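Local coordinates for protein putative cytochrome P450 154A1 (Streptomyces coelicolor, PDB 1ODO) that is a putative cytochrome P450, a mostly helical protein that holds a haem and, in this crystal, also 4-phenyl-1H-imidazole, at residues 123-128 and 145-150. Sequence-based numbering, arbitrary orientation.
Sequences TGLVDR and AYPLPI
Leu125 reaches Pro147 and Leu148, on helix 147-157, with CG anti to its own carbonyl carbon (chi1 -72°); a chi2 of 170° extends CD1 away from helix 108-131 toward the backbone N of Leu148, and CD2 branches off to one side over the ring of Pro147. Leu148 has CG anti to its backbone N (chi1 177°), which sends its branch back along the neighbouring helix to lie on Met121 and Val122, while its CB stays beside Leu125. This is helix-to-helix packing in the mainly helical part of the cytochrome P450 fold, joining two helices linked by a short strand and helix 140-145.

CD2 of Leu125 lies chiefly on the proline ring, 4.0 Å from both CB and CG of Pro147, and the two side chains meet at a slant. CD1 settles chiefly on Leu148, 3.6 Å from the CA of that residue and 3.7 Å from its CB. The side chains that meet are all apolar, with CD1 resting on backbone as well, and the contact is small, about 130 Å² in all.

On another face of helix 108-131, Asp127 makes a salt bridge with Arg374 and Val126 packs on Ser370, both of helix 357-374. The side chain of Leu148 is about 10 Å from the haem. The tightest approach between the segments is Leu125 CD1 to the backbone N of Leu148, 3.5 Å.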
loop_
_atom_site.group_PDB
_atom_site.type_symbol
_atom_site.label_atom_id
_atom_site.label_comp_id
_atom_site.label_asym_id
_atom_site.label_seq_id
_atom_site.Cartn_x
_atom_site.Cartn_y
_atom_site.Cartn_z
ATOM N N THR A 123 0.031 -21.192 7.138
ATOM C CA THR A 123 -0.584 -22.421 7.629
ATOM C C THR A 123 -0.999 -22.265 9.090
ATOM O O THR A 123 -2.071 -22.714 9.486
ATOM C CB THR A 123 0.381 -23.615 7.498
ATOM O OG1 THR A 123 0.806 -23.729 6.135
ATOM C CG2 THR A 123 -0.309 -24.910 7.912
ATOM N N GLY A 124 -0.148 -21.619 9.882
ATOM C CA GLY A 124 -0.455 -21.419 11.286
ATOM C C GLY A 124 -1.727 -20.615 11.487
ATOM O O GLY A 124 -2.578 -20.966 12.306
ATOM N N LEU A 125 -1.860 -19.525 10.740
ATOM C CA LEU A 125 -3.039 -18.678 10.846
ATOM C C LEU A 125 -4.287 -19.389 10.329
ATOM O O LEU A 125 -5.379 -19.211 10.868
ATOM C CB LEU A 125 -2.813 -17.373 10.081
ATOM C CG LEU A 125 -1.820 -16.413 10.747
ATOM C CD1 LEU A 125 -1.485 -15.273 9.794
ATOM C CD2 LEU A 125 -2.418 -15.876 12.047
ATOM N N VAL A 126 -4.133 -20.192 9.282
ATOM C CA VAL A 126 -5.281 -20.906 8.739
ATOM C C VAL A 126 -5.680 -22.026 9.700
ATOM O O VAL A 126 -6.867 -22.276 9.902
ATOM C CB VAL A 126 -4.982 -21.469 7.330
ATOM C CG1 VAL A 126 -6.165 -22.294 6.829
ATOM C CG2 VAL A 126 -4.716 -20.314 6.371
ATOM N N ASP A 127 -4.694 -22.689 10.305
ATOM C CA ASP A 127 -4.987 -23.768 11.247
ATOM C C ASP A 127 -5.817 -23.197 12.392
ATOM O O ASP A 127 -6.776 -23.820 12.851
ATOM C CB ASP A 127 -3.704 -24.367 11.831
ATOM C CG ASP A 127 -2.962 -25.242 10.848
ATOM O OD1 ASP A 127 -3.600 -25.776 9.918
ATOM O OD2 ASP A 127 -1.739 -25.410 11.020
ATOM N N ARG A 128 -5.437 -22.006 12.853
ATOM C CA ARG A 128 -6.142 -21.342 13.944
ATOM C C ARG A 128 -7.601 -21.119 13.580
ATOM O O ARG A 128 -8.489 -21.283 14.413
ATOM C CB ARG A 128 -5.489 -19.999 14.264
ATOM C CG ARG A 128 -4.230 -20.091 15.104
ATOM C CD ARG A 128 -3.533 -18.743 15.146
ATOM N NE ARG A 128 -4.493 -17.642 15.234
ATOM C CZ ARG A 128 -4.159 -16.355 15.205
ATOM N NH1 ARG A 128 -2.886 -16.001 15.090
ATOM N NH2 ARG A 128 -5.099 -15.421 15.286
ATOM N N ALA A 145 -6.060 -11.467 7.287
ATOM C CA ALA A 145 -5.530 -10.337 6.526
ATOM C C ALA A 145 -4.540 -9.447 7.284
ATOM O O ALA A 145 -3.495 -9.084 6.746
ATOM C CB ALA A 145 -6.693 -9.494 5.976
ATOM N N TYR A 146 -4.860 -9.098 8.526
ATOM C CA TYR A 146 -3.977 -8.250 9.322
ATOM C C TYR A 146 -2.761 -8.957 9.928
ATOM O O TYR A 146 -1.630 -8.495 9.775
ATOM C CB TYR A 146 -4.767 -7.563 10.447
ATOM C CG TYR A 146 -5.246 -6.160 10.115
ATOM C CD1 TYR A 146 -6.601 -5.825 10.188
ATOM C CD2 TYR A 146 -4.340 -5.162 9.753
ATOM C CE1 TYR A 146 -7.042 -4.529 9.910
ATOM C CE2 TYR A 146 -4.770 -3.864 9.472
ATOM C CZ TYR A 146 -6.120 -3.554 9.551
ATOM O OH TYR A 146 -6.547 -2.276 9.263
ATOM N N PRO A 147 -2.971 -10.089 10.619
ATOM C CA PRO A 147 -1.835 -10.794 11.227
ATOM C C PRO A 147 -0.747 -11.372 10.319
ATOM O O PRO A 147 0.420 -11.394 10.707
ATOM C CB PRO A 147 -2.513 -11.871 12.080
ATOM C CG PRO A 147 -3.776 -12.153 11.325
ATOM C CD PRO A 147 -4.241 -10.764 10.944
ATOM N N LEU A 148 -1.098 -11.831 9.121
ATOM C CA LEU A 148 -0.082 -12.395 8.232
ATOM C C LEU A 148 1.029 -11.412 7.856
ATOM O O LEU A 148 2.209 -11.695 8.080
ATOM C CB LEU A 148 -0.722 -12.965 6.960
ATOM C CG LEU A 148 0.252 -13.512 5.909
ATOM C CD1 LEU A 148 1.157 -14.584 6.518
ATOM C CD2 LEU A 148 -0.545 -14.087 4.745
ATOM N N PRO A 149 0.675 -10.246 7.284
ATOM C CA PRO A 149 1.699 -9.264 6.904
ATOM C C PRO A 149 2.551 -8.825 8.102
ATOM O O PRO A 149 3.736 -8.536 7.960
ATOM C CB PRO A 149 0.879 -8.105 6.327
ATOM C CG PRO A 149 -0.359 -8.781 5.805
ATOM C CD PRO A 149 -0.669 -9.772 6.909
ATOM N N ILE A 150 1.937 -8.771 9.279
ATOM C CA ILE A 150 2.646 -8.368 10.491
ATOM C C ILE A 150 3.684 -9.426 10.859
ATOM O O ILE A 150 4.813 -9.101 11.231
ATOM C CB ILE A 150 1.656 -8.156 11.668
ATOM C CG1 ILE A 150 0.817 -6.900 11.404
ATOM C CG2 ILE A 150 2.410 -8.033 12.990
ATOM C CD1 ILE A 150 -0.261 -6.627 12.437
#